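Local coordinates for homospermidine synthase (Legionella pneumophila subsp. pneumophila str. Philadelphia 1, PDB 2PH5), which probably catalyses the synthesis of the polyamine homospermidine, and binds NAD, at residues R15-G20 with G78-E83; Q71-V76 with L97-L102; V202-E207 with G360-G365; V276-P281 with H318-P323. All blocks are in the same frame, centred on the assembly; numbering follows the deposited sequence.

Contacts 1 and 2 come first along the chain and interlock there, their segments alternating in the N-terminal Rossmann domain; their centres are 11 Å apart, and they meet through Leu19 and Leu99. Contacts 3 and 4 lie in the C-terminal domain, on the opposite side of the chain's centre, with centres about 37 or 38 Å from the first two. Contact 4 is nested inside the loop that contact 3 closes; their centres are 8 Å apart, and strands 202-213 and 311-322 are neighbours in one mixed sheet. NAD lies between the two groups: Gly20 of contact 1 touches it, and its partner Asn159 adjoins Val205 and Tyr319 of contacts 3 and 4.

Contact 1 of 4, residues R15-G20 with G78-E83; sequences RFVILG and GSTLEE. With NAD (nicotinamide-adenine-dinucleotide), chain C.
Val17, on strand 16-19 of the NAD-binding Rossmann domain, and Thr80, in the 3-10 turn 78-80, point their side chains at each other tip to tip. With CG1 anti to the backbone N (chi1 175°), Val17 spreads both methyls over the turn: CG1 lies 3.7 Å from Thr80 CG2, and CG2 rests 3.5 Å from the backbone carbonyl Thr80 O. Leu81 leaves the backbone pointing away from the strand, yet its end comes back, bringing CD2 at a slant to 3.6 Å from Val17 CG2. The same leucine touches Cys103 and Lys106 of helix 96-106, so it joins the strand to that helix.

The charged pair sits nearer the surface. The bent chain of Arg15 brings its guanidinium obliquely across to the Glu82 carboxylate, the two planes 25° apart, in a long salt bridge of 3.5 Å between Arg15 NH2 and Glu82 OE2. Asp85 is a second anionic partner: its OD2 pairs with Arg15 NE and also accepts a hydrogen bond from Glu82 N, tying both residues to one carboxylate. The strand then runs to Gly20, first glycine of a GxGxxG pattern, whose CA lies 3.6 Å from NAD O4B.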
# COMPACT_ATOMS: atom_id res chain seq x y z
N ARG A 15 -30.95 -16.83 29.83
CA ARG A 15 -29.69 -17.30 29.31
C ARG A 15 -29.34 -16.64 28.00
O ARG A 15 -30.21 -16.18 27.27
CB ARG A 15 -29.71 -18.82 29.15
CG ARG A 15 -30.75 -19.32 28.19
CD ARG A 15 -31.76 -20.25 28.87
NE ARG A 15 -31.91 -21.51 28.14
CZ ARG A 15 -32.92 -22.36 28.29
NH1 ARG A 15 -33.89 -22.08 29.15
NH2 ARG A 15 -32.96 -23.49 27.60
N PHE A 16 -28.04 -16.56 27.73
CA PHE A 16 -27.54 -15.96 26.50
C PHE A 16 -27.06 -17.06 25.56
O PHE A 16 -26.14 -17.80 25.90
CB PHE A 16 -26.37 -15.02 26.79
CG PHE A 16 -26.79 -13.67 27.30
CD1 PHE A 16 -26.38 -13.21 28.55
CD2 PHE A 16 -27.57 -12.83 26.52
CE1 PHE A 16 -26.73 -11.95 29.01
CE2 PHE A 16 -27.94 -11.56 26.97
CZ PHE A 16 -27.51 -11.12 28.21
N VAL A 17 -27.69 -17.17 24.40
CA VAL A 17 -27.25 -18.17 23.43
C VAL A 17 -26.49 -17.42 22.34
O VAL A 17 -27.06 -16.65 21.58
CB VAL A 17 -28.44 -18.92 22.74
CG1 VAL A 17 -27.89 -19.85 21.65
CG2 VAL A 17 -29.23 -19.72 23.75
N ILE A 18 -25.18 -17.62 22.27
CA ILE A 18 -24.43 -16.94 21.24
C ILE A 18 -23.95 -17.93 20.19
O ILE A 18 -23.22 -18.89 20.51
CB ILE A 18 -23.25 -16.11 21.84
CG1 ILE A 18 -22.14 -15.99 20.80
CG2 ILE A 18 -22.81 -16.69 23.18
CD1 ILE A 18 -20.88 -15.36 21.32
N LEU A 19 -24.37 -17.75 18.94
CA LEU A 19 -23.93 -18.66 17.90
C LEU A 19 -22.83 -17.96 17.14
O LEU A 19 -22.96 -16.81 16.73
CB LEU A 19 -25.07 -19.07 16.96
CG LEU A 19 -25.44 -18.11 15.84
CD1 LEU A 19 -26.28 -18.83 14.80
CD2 LEU A 19 -26.18 -16.93 16.44
N GLY A 20 -21.73 -18.68 16.96
CA GLY A 20 -20.57 -18.14 16.30
C GLY A 20 -19.61 -17.76 17.41
O GLY A 20 -20.05 -17.34 18.48
N GLY A 78 -33.53 -24.03 18.02
CA GLY A 78 -34.84 -23.96 18.65
C GLY A 78 -34.90 -24.57 20.04
O GLY A 78 -35.53 -24.01 20.93
N SER A 79 -34.25 -25.70 20.24
CA SER A 79 -34.27 -26.37 21.54
C SER A 79 -33.38 -25.69 22.56
O SER A 79 -33.30 -26.12 23.71
CB SER A 79 -33.84 -27.82 21.40
OG SER A 79 -34.73 -28.52 20.55
N THR A 80 -32.73 -24.62 22.15
CA THR A 80 -31.83 -23.93 23.05
C THR A 80 -32.41 -22.60 23.53
O THR A 80 -31.85 -21.98 24.44
CB THR A 80 -30.47 -23.71 22.37
OG1 THR A 80 -29.46 -23.61 23.37
CG2 THR A 80 -30.49 -22.43 21.55
N LEU A 81 -33.52 -22.18 22.94
CA LEU A 81 -34.17 -20.91 23.31
C LEU A 81 -35.53 -21.03 23.99
O LEU A 81 -36.45 -21.65 23.46
CB LEU A 81 -34.33 -20.04 22.07
CG LEU A 81 -33.05 -19.49 21.47
CD1 LEU A 81 -33.39 -18.79 20.16
CD2 LEU A 81 -32.37 -18.54 22.45
N GLU A 82 -35.65 -20.40 25.16
CA GLU A 82 -36.90 -20.39 25.93
C GLU A 82 -37.42 -18.95 25.90
O GLU A 82 -36.68 -18.02 25.54
CB GLU A 82 -36.63 -20.83 27.38
CG GLU A 82 -37.64 -21.82 27.96
CD GLU A 82 -37.32 -23.28 27.61
OE1 GLU A 82 -38.02 -24.19 28.11
OE2 GLU A 82 -36.37 -23.50 26.84
N GLU A 83 -38.67 -18.74 26.29
CA GLU A 83 -39.22 -17.39 26.27
C GLU A 83 -38.36 -16.43 27.09
O GLU A 83 -37.98 -16.72 28.23
CB GLU A 83 -40.66 -17.41 26.79
CG GLU A 83 -41.29 -16.04 26.89
CD GLU A 83 -42.78 -16.04 26.59
OE1 GLU A 83 -43.16 -16.34 25.42
OE2 GLU A 83 -43.58 -15.74 27.51
PA NAD C . -15.60 -14.85 12.05
O1A NAD C . -15.53 -15.47 10.68
O2A NAD C . -14.32 -14.55 12.75
O5B NAD C . -16.51 -15.75 13.04
C5B NAD C . -17.78 -16.24 12.61
C4B NAD C . -18.10 -17.51 13.42
O4B NAD C . -19.34 -17.97 12.93
C3B NAD C . -17.10 -18.65 13.26
O3B NAD C . -16.62 -19.07 14.53
C2B NAD C . -17.87 -19.73 12.55
O2B NAD C . -17.49 -21.04 12.87
C1B NAD C . -19.32 -19.38 12.87
N9A NAD C . -20.31 -19.78 11.86
C8A NAD C . -20.05 -19.86 10.48
N7A NAD C . -20.70 -20.89 9.91
C5A NAD C . -21.38 -21.51 10.90
C6A NAD C . -22.21 -22.62 10.90
N6A NAD C . -22.52 -23.31 9.79
N1A NAD C . -22.75 -23.02 12.11
C2A NAD C . -22.49 -22.35 13.29
N3A NAD C . -21.67 -21.24 13.32
C4A NAD C . -21.14 -20.86 12.13
O3 NAD C . -16.37 -13.48 11.83
PN NAD C . -16.88 -12.34 12.84
O1N NAD C . -16.44 -11.04 12.28
O2N NAD C . -16.44 -12.72 14.23
O5D NAD C . -18.41 -12.63 12.56
C5D NAD C . -19.50 -11.94 13.11
C4D NAD C . -19.92 -10.95 12.04
O4D NAD C . -19.95 -9.66 12.60
C3D NAD C . -20.24 -10.82 10.57
O3D NAD C . -21.60 -11.14 10.30
C2D NAD C . -19.90 -9.36 10.30
O2D NAD C . -20.55 -8.83 9.18
C1D NAD C . -20.26 -8.69 11.62
N1N NAD C . -19.43 -7.52 12.01
C2N NAD C . -20.03 -6.29 12.22
C3N NAD C . -19.20 -5.22 12.61
C7N NAD C . -19.76 -3.86 12.87
O7N NAD C . -18.87 -2.88 13.27
N7N NAD C . -21.04 -3.58 12.77
C4N NAD C . -17.79 -5.39 12.79
C5N NAD C . -17.23 -6.66 12.56
C6N NAD C . -18.03 -7.72 12.18

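Contact 2 of 4, residues Q71-V76 with L97-L102; sequences QNYLEV and LALIIL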
# COMPACT_ATOMS: atom_id res chain seq x y z
N GLN A 71 -31.41 -27.42 7.36
CA GLN A 71 -32.06 -28.67 7.77
C GLN A 71 -32.08 -28.97 9.28
O GLN A 71 -32.87 -29.80 9.72
CB GLN A 71 -31.42 -29.86 7.05
CG GLN A 71 -31.50 -29.85 5.53
CD GLN A 71 -30.61 -28.81 4.89
OE1 GLN A 71 -29.52 -28.51 5.40
NE2 GLN A 71 -31.05 -28.25 3.76
N ASN A 72 -31.23 -28.31 10.07
CA ASN A 72 -31.20 -28.57 11.52
C ASN A 72 -31.33 -27.36 12.43
O ASN A 72 -31.47 -27.52 13.64
CB ASN A 72 -29.91 -29.29 11.92
CG ASN A 72 -28.67 -28.41 11.78
OD1 ASN A 72 -28.75 -27.18 11.83
ND2 ASN A 72 -27.51 -29.05 11.63
N TYR A 73 -31.29 -26.16 11.87
CA TYR A 73 -31.36 -24.97 12.72
C TYR A 73 -32.61 -24.91 13.59
O TYR A 73 -32.54 -24.44 14.73
CB TYR A 73 -31.23 -23.70 11.87
CG TYR A 73 -32.51 -23.18 11.26
CD1 TYR A 73 -33.31 -22.26 11.94
CD2 TYR A 73 -32.90 -23.59 9.99
CE1 TYR A 73 -34.47 -21.74 11.35
CE2 TYR A 73 -34.05 -23.08 9.40
CZ TYR A 73 -34.83 -22.16 10.08
OH TYR A 73 -35.94 -21.64 9.46
N LEU A 74 -33.75 -25.37 13.07
CA LEU A 74 -34.98 -25.33 13.85
C LEU A 74 -34.89 -26.15 15.12
O LEU A 74 -35.41 -25.75 16.17
CB LEU A 74 -36.18 -25.80 13.02
CG LEU A 74 -36.88 -24.73 12.18
CD1 LEU A 74 -38.13 -25.30 11.51
CD2 LEU A 74 -37.27 -23.56 13.07
N GLU A 75 -34.23 -27.30 15.05
CA GLU A 75 -34.10 -28.15 16.22
C GLU A 75 -32.91 -27.79 17.09
O GLU A 75 -33.04 -27.65 18.30
CB GLU A 75 -34.03 -29.62 15.81
CG GLU A 75 -34.02 -30.59 16.99
CD GLU A 75 -34.32 -32.02 16.58
OE1 GLU A 75 -34.34 -32.90 17.47
OE2 GLU A 75 -34.52 -32.27 15.37
N VAL A 76 -31.74 -27.64 16.48
CA VAL A 76 -30.54 -27.31 17.23
C VAL A 76 -30.66 -25.98 17.98
O VAL A 76 -30.44 -25.92 19.19
CB VAL A 76 -29.30 -27.23 16.31
CG1 VAL A 76 -28.07 -26.88 17.11
CG2 VAL A 76 -29.10 -28.56 15.60
N LEU A 97 -32.68 -13.84 8.75
CA LEU A 97 -34.12 -13.88 8.60
C LEU A 97 -34.69 -15.12 9.26
O LEU A 97 -35.66 -15.05 10.02
CB LEU A 97 -34.49 -13.89 7.12
CG LEU A 97 -35.96 -13.83 6.73
CD1 LEU A 97 -36.61 -12.53 7.21
CD2 LEU A 97 -36.05 -13.93 5.21
N ALA A 98 -34.07 -16.25 8.97
CA ALA A 98 -34.52 -17.52 9.53
C ALA A 98 -34.37 -17.51 11.05
O ALA A 98 -35.27 -17.94 11.77
CB ALA A 98 -33.73 -18.67 8.92
N LEU A 99 -33.23 -17.02 11.54
CA LEU A 99 -32.98 -16.95 12.98
C LEU A 99 -33.96 -15.99 13.68
O LEU A 99 -34.47 -16.28 14.76
CB LEU A 99 -31.54 -16.50 13.24
CG LEU A 99 -30.38 -17.47 13.52
CD1 LEU A 99 -30.67 -18.90 13.13
CD2 LEU A 99 -29.17 -16.93 12.79
N ILE A 100 -34.22 -14.85 13.04
CA ILE A 100 -35.13 -13.84 13.56
C ILE A 100 -36.53 -14.43 13.79
O ILE A 100 -37.08 -14.35 14.90
CB ILE A 100 -35.19 -12.63 12.60
CG1 ILE A 100 -33.86 -11.86 12.73
CG2 ILE A 100 -36.42 -11.77 12.89
CD1 ILE A 100 -33.70 -10.68 11.76
N ILE A 101 -37.11 -15.01 12.75
CA ILE A 101 -38.42 -15.63 12.83
C ILE A 101 -38.44 -16.67 13.96
O ILE A 101 -39.33 -16.66 14.82
CB ILE A 101 -38.78 -16.31 11.49
CG1 ILE A 101 -39.05 -15.24 10.44
CG2 ILE A 101 -39.98 -17.24 11.65
CD1 ILE A 101 -38.93 -15.73 9.02
N LEU A 102 -37.46 -17.56 13.96
CA LEU A 102 -37.36 -18.60 14.98
C LEU A 102 -37.38 -18.01 16.38
O LEU A 102 -38.09 -18.51 17.25
CB LEU A 102 -36.08 -19.41 14.79
CG LEU A 102 -35.79 -20.46 15.88
CD1 LEU A 102 -36.95 -21.46 15.97
CD2 LEU A 102 -34.49 -21.18 15.56
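Tyr73 and Leu74 meet Ala98, Leu99 and Leu102 in an apolar helix-to-helix contact at the side of the N-terminal domain, where short helix 73-76 lies against the longer helix 96-106. Tyr73 does most of the touching. Its CG sits between the backbone N and the carbonyl carbon (chi1 85°), which sends the ring out to helix 96-106, and its hydroxyl end rests on Ala98: the methyl Ala98 CB is 3.7 Å from Tyr73 OH and 3.8 Å from Tyr73 CZ, met obliquely. Leu102 slides past the tyrosine in the opposite direction. Its CD2 approaches the ring edge, close to the ring plane, 4.0 Å from Tyr73 CD1, and also lies 3.9 Å from the carbonyl Tyr73 O.

Both helices lie on one face of the parallel Rossmann sheet. Helix 73-76 belongs to the crossover from edge strand 62-65 to strand 86-89, and helix 96-106 follows strand 86-89. Leu99 fits this placing: its side chain packs on Leu87 and Asp89 of that strand, and only its CD1 comes near Tyr73 CD1, at 4.4 Å.

A chi1 of 175° carries Leu102 CG out toward helix 73-76, where the branch divides: CD2 goes to Tyr73 and CD1 to Leu74, whose CD2 is 3.6 Å from Leu102 CD1. Leu74 CG in turn lies 3.8 Å above one face of the Tyr73 ring, toward its rim. Tyr73 also touches Ile68, an NAD-binding residue, and its ring meets that of Trp118.

Contact 3 of 4, residues V202-E207 with G360-G365; sequences VIHVAE and GVLLMG
Bends at chi2 (149°) and chi3 (-92°) fold the Met364 side chain, a selenomethionine, back over strand 202-207, so that its methyl comes down on the imidazole of His204. His204 projects from the same face of the sheet as Met364, and its CG, beside the backbone N, puts the ring under the methyl. Met364 CE lies 3.4 Å from the centroid of the His204 ring and only 12° off the ring normal: a CH-pi contact over the face, with SE behind the methyl. The two side chains cross at about a right angle. Val202 closes in beside them, its CG1 3.6 Å from Met364 CB.

The backbones pair as antiparallel neighbours in the mixed sheet of the C-terminal domain. Hydrogen-bonded pair His204-Leu362 is gripped twice, His204 N to Leu362 O at 2.8 Å and Leu362 N to His204 O at 2.7 Å. Met364 N reaches Val202 O at 2.9 Å, whereas the return bond is weak. On the other face Ile203 CG1 is 4.0 Å from Leu363 CG, and the two side chains pack on Ile167 and Leu171 of helix 158-176 respectively.

The chemistry thus divides the histidine: its face takes an apolar methyl, while ND1 is hydrogen-bonded to Ser278 OG, a combination that should limit rotation of the buried ring.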
# COMPACT_ATOMS: atom_id res chain seq x y z
N VAL A 202 -22.75 16.23 2.60
CA VAL A 202 -22.16 14.90 2.55
C VAL A 202 -21.70 14.42 3.92
O VAL A 202 -21.15 15.18 4.72
CB VAL A 202 -20.97 14.88 1.54
CG1 VAL A 202 -20.03 16.03 1.82
CG2 VAL A 202 -20.21 13.56 1.63
N ILE A 203 -21.96 13.14 4.19
CA ILE A 203 -21.58 12.49 5.44
C ILE A 203 -20.65 11.32 5.14
O ILE A 203 -20.96 10.46 4.33
CB ILE A 203 -22.81 11.91 6.18
CG1 ILE A 203 -23.73 13.02 6.68
CG2 ILE A 203 -22.34 11.05 7.35
CD1 ILE A 203 -24.90 12.51 7.52
N HIS A 204 -19.50 11.28 5.80
CA HIS A 204 -18.55 10.18 5.62
C HIS A 204 -18.43 9.39 6.91
O HIS A 204 -18.57 9.94 8.01
CB HIS A 204 -17.14 10.68 5.29
CG HIS A 204 -16.95 11.15 3.88
ND1 HIS A 204 -15.79 11.76 3.45
CD2 HIS A 204 -17.77 11.11 2.80
CE1 HIS A 204 -15.91 12.08 2.17
NE2 HIS A 204 -17.10 11.69 1.76
N VAL A 205 -18.17 8.10 6.77
CA VAL A 205 -17.90 7.26 7.92
C VAL A 205 -16.39 7.23 7.71
O VAL A 205 -15.88 6.53 6.84
CB VAL A 205 -18.48 5.83 7.77
CG1 VAL A 205 -18.04 4.97 8.95
CG2 VAL A 205 -20.01 5.89 7.71
N ALA A 206 -15.69 8.08 8.46
CA ALA A 206 -14.25 8.20 8.34
C ALA A 206 -13.55 7.47 9.47
O ALA A 206 -13.69 7.83 10.64
CB ALA A 206 -13.85 9.67 8.33
N GLU A 207 -12.79 6.44 9.11
CA GLU A 207 -12.07 5.64 10.08
C GLU A 207 -10.63 5.47 9.64
O GLU A 207 -10.34 5.35 8.45
CB GLU A 207 -12.72 4.26 10.24
CG GLU A 207 -12.00 3.33 11.21
CD GLU A 207 -12.64 1.95 11.30
OE1 GLU A 207 -13.76 1.77 10.77
OE2 GLU A 207 -12.03 1.03 11.92
N GLY A 360 -15.41 7.15 13.25
CA GLY A 360 -16.33 8.25 13.44
C GLY A 360 -17.00 8.68 12.15
O GLY A 360 -16.81 8.06 11.11
N VAL A 361 -17.80 9.74 12.24
CA VAL A 361 -18.52 10.27 11.09
C VAL A 361 -18.17 11.72 10.82
O VAL A 361 -18.08 12.54 11.73
CB VAL A 361 -20.04 10.17 11.28
CG1 VAL A 361 -20.49 8.73 11.13
CG2 VAL A 361 -20.42 10.71 12.65
N LEU A 362 -18.00 12.04 9.55
CA LEU A 362 -17.66 13.38 9.14
C LEU A 362 -18.85 14.02 8.45
O LEU A 362 -19.33 13.50 7.44
CB LEU A 362 -16.46 13.31 8.19
CG LEU A 362 -15.82 14.61 7.70
CD1 LEU A 362 -15.35 15.41 8.91
CD2 LEU A 362 -14.64 14.28 6.77
N LEU A 363 -19.34 15.12 9.00
CA LEU A 363 -20.46 15.83 8.38
C LEU A 363 -19.91 17.09 7.73
O LEU A 363 -19.28 17.90 8.40
CB LEU A 363 -21.51 16.20 9.42
CG LEU A 363 -22.34 15.02 9.90
CD1 LEU A 363 -21.45 14.03 10.66
CD2 LEU A 363 -23.46 15.51 10.78
N MSE A 364 -20.13 17.25 6.43
CA MSE A 364 -19.64 18.41 5.69
C MSE A 364 -20.78 19.25 5.09
O MSE A 364 -21.82 18.71 4.71
CB MSE A 364 -18.72 17.96 4.55
CG MSE A 364 -17.49 17.18 5.01
SE MSE A 364 -16.91 15.85 3.70
CE MSE A 364 -17.93 14.34 4.36
N GLY A 365 -20.58 20.56 5.01
CA GLY A 365 -21.59 21.45 4.46
C GLY A 365 -21.94 22.65 5.32
O GLY A 365 -22.19 23.74 4.81

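Contact 4 of 4, residues V276-P281 with H318-P323; sequences VRSWTP and HYAYNP
Val276 and Ser278 meet His318 and Ala320 through apolar contacts where segments 276-281 and 318-323 cross. Val276 and His318 approach from opposite directions, and Val276 sets both methyls against one ring carbon: CG1 is 3.7 Å and CG2 3.8 Å from His318 CE1. The approach is oblique to the imidazole. Val276 CG2 also lies 3.8 Å from Ala320 CB, and Ser278 packs on the same methyl, with Ser278 CB 3.5 Å from Ala320 CB. Where Ser278 meets Ala320 only small side chains intervene; the strand axes are 7.6 Å apart at an angle of 82°.

Polar bonds fix the groups from within or from other strands. His318 has CG between its backbone N and carbonyl carbon (chi1 69°), which leans the ring forward along its own strand, toward the next residue, where ND1 donates to Tyr319 O at 3.2 Å, from well above the carbonyl plane (72°). The hydroxyl of Ser278 is taken up by strand 202-213, the sheet neighbour of 311-322, while its CB makes the apolar contact. Tyr319 points away from Val276 on the other face, and its OH is hydrogen-bonded to Glu207 OE1.

Ionic links lie on the far side of strand 275-278, where Arg277 forms salt bridges with Glu456 and with Glu338 of the second subunit.

Strands 275-278 and 286-289 form a two-stranded hairpin that here crosses the mixed sheet at nearly a right angle, consistent with orthogonal packing of beta layers in the C-terminal domain; the sheet's opposite face brings Tyr319 beside Asn159 of the NAD site.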
# COMPACT_ATOMS: atom_id res chain seq x y z
N VAL A 276 -11.07 7.95 -1.71
CA VAL A 276 -11.81 9.18 -1.49
C VAL A 276 -11.06 10.00 -0.44
O VAL A 276 -10.42 9.46 0.46
CB VAL A 276 -13.24 8.90 -0.98
CG1 VAL A 276 -14.16 8.54 -2.14
CG2 VAL A 276 -13.20 7.78 0.03
N ARG A 277 -11.14 11.32 -0.59
CA ARG A 277 -10.49 12.27 0.31
C ARG A 277 -11.39 12.54 1.52
O ARG A 277 -12.50 13.04 1.37
CB ARG A 277 -10.24 13.59 -0.43
CG ARG A 277 -9.25 13.49 -1.59
CD ARG A 277 -9.05 14.84 -2.29
NE ARG A 277 -7.98 14.76 -3.28
CZ ARG A 277 -8.14 14.38 -4.54
NH1 ARG A 277 -9.34 14.04 -5.00
NH2 ARG A 277 -7.09 14.30 -5.35
N SER A 278 -10.91 12.22 2.71
CA SER A 278 -11.69 12.45 3.91
C SER A 278 -10.81 13.05 5.02
O SER A 278 -9.68 13.47 4.77
CB SER A 278 -12.35 11.15 4.37
OG SER A 278 -13.31 11.38 5.38
N TRP A 279 -11.32 13.07 6.25
CA TRP A 279 -10.57 13.67 7.34
C TRP A 279 -10.79 12.99 8.68
O TRP A 279 -11.89 12.53 8.98
CB TRP A 279 -10.95 15.14 7.47
CG TRP A 279 -10.13 15.89 8.46
CD1 TRP A 279 -8.96 16.53 8.23
CD2 TRP A 279 -10.44 16.10 9.84
NE1 TRP A 279 -8.51 17.13 9.37
CE2 TRP A 279 -9.40 16.88 10.39
CE3 TRP A 279 -11.49 15.69 10.68
CZ2 TRP A 279 -9.37 17.28 11.73
CZ3 TRP A 279 -11.47 16.08 12.01
CH2 TRP A 279 -10.41 16.87 12.52
N THR A 280 -9.73 12.97 9.49
CA THR A 280 -9.77 12.36 10.81
C THR A 280 -9.03 13.32 11.75
O THR A 280 -8.06 13.95 11.35
CB THR A 280 -9.07 10.97 10.77
OG1 THR A 280 -9.69 10.09 11.72
CG2 THR A 280 -7.58 11.09 11.07
N PRO A 281 -9.49 13.46 13.00
CA PRO A 281 -8.83 14.38 13.95
C PRO A 281 -7.36 14.11 14.28
O PRO A 281 -6.53 15.01 14.18
CB PRO A 281 -9.75 14.34 15.17
CG PRO A 281 -10.42 12.99 15.08
CD PRO A 281 -10.69 12.83 13.60
N HIS A 318 -21.20 7.66 2.16
CA HIS A 318 -20.35 6.55 1.82
C HIS A 318 -19.23 6.42 2.84
O HIS A 318 -19.05 7.28 3.70
CB HIS A 318 -19.79 6.69 0.39
CG HIS A 318 -18.79 7.80 0.23
ND1 HIS A 318 -17.53 7.75 0.79
CD2 HIS A 318 -18.84 8.95 -0.49
CE1 HIS A 318 -16.85 8.83 0.42
NE2 HIS A 318 -17.63 9.57 -0.35
N TYR A 319 -18.49 5.32 2.74
CA TYR A 319 -17.40 4.98 3.66
C TYR A 319 -16.03 5.44 3.11
O TYR A 319 -15.77 5.34 1.91
CB TYR A 319 -17.44 3.45 3.86
CG TYR A 319 -16.69 2.88 5.05
CD1 TYR A 319 -16.47 1.50 5.17
CD2 TYR A 319 -16.19 3.71 6.06
CE1 TYR A 319 -15.77 0.96 6.27
CE2 TYR A 319 -15.49 3.19 7.15
CZ TYR A 319 -15.29 1.82 7.25
OH TYR A 319 -14.60 1.31 8.34
N ALA A 320 -15.18 5.96 3.99
CA ALA A 320 -13.82 6.41 3.65
C ALA A 320 -12.93 5.69 4.67
O ALA A 320 -12.60 6.24 5.73
CB ALA A 320 -13.70 7.94 3.83
N TYR A 321 -12.55 4.46 4.34
CA TYR A 321 -11.76 3.61 5.23
C TYR A 321 -10.27 3.52 4.95
O TYR A 321 -9.84 3.42 3.80
CB TYR A 321 -12.33 2.19 5.18
CG TYR A 321 -11.72 1.20 6.16
CD1 TYR A 321 -11.50 -0.13 5.78
CD2 TYR A 321 -11.45 1.55 7.48
CE1 TYR A 321 -11.02 -1.07 6.69
CE2 TYR A 321 -10.98 0.61 8.41
CZ TYR A 321 -10.77 -0.70 8.00
OH TYR A 321 -10.32 -1.64 8.90
N ASN A 322 -9.50 3.53 6.02
CA ASN A 322 -8.06 3.40 5.93
C ASN A 322 -7.72 2.40 7.02
O ASN A 322 -7.65 2.75 8.20
CB ASN A 322 -7.36 4.73 6.20
CG ASN A 322 -5.88 4.69 5.88
OD1 ASN A 322 -5.14 5.60 6.22
ND2 ASN A 322 -5.45 3.63 5.22
N PRO A 323 -7.54 1.12 6.64
CA PRO A 323 -7.22 0.03 7.56
C PRO A 323 -5.83 0.13 8.17
O PRO A 323 -5.07 1.05 7.86
CB PRO A 323 -7.38 -1.21 6.68
CG PRO A 323 -6.85 -0.73 5.38
CD PRO A 323 -7.49 0.65 5.24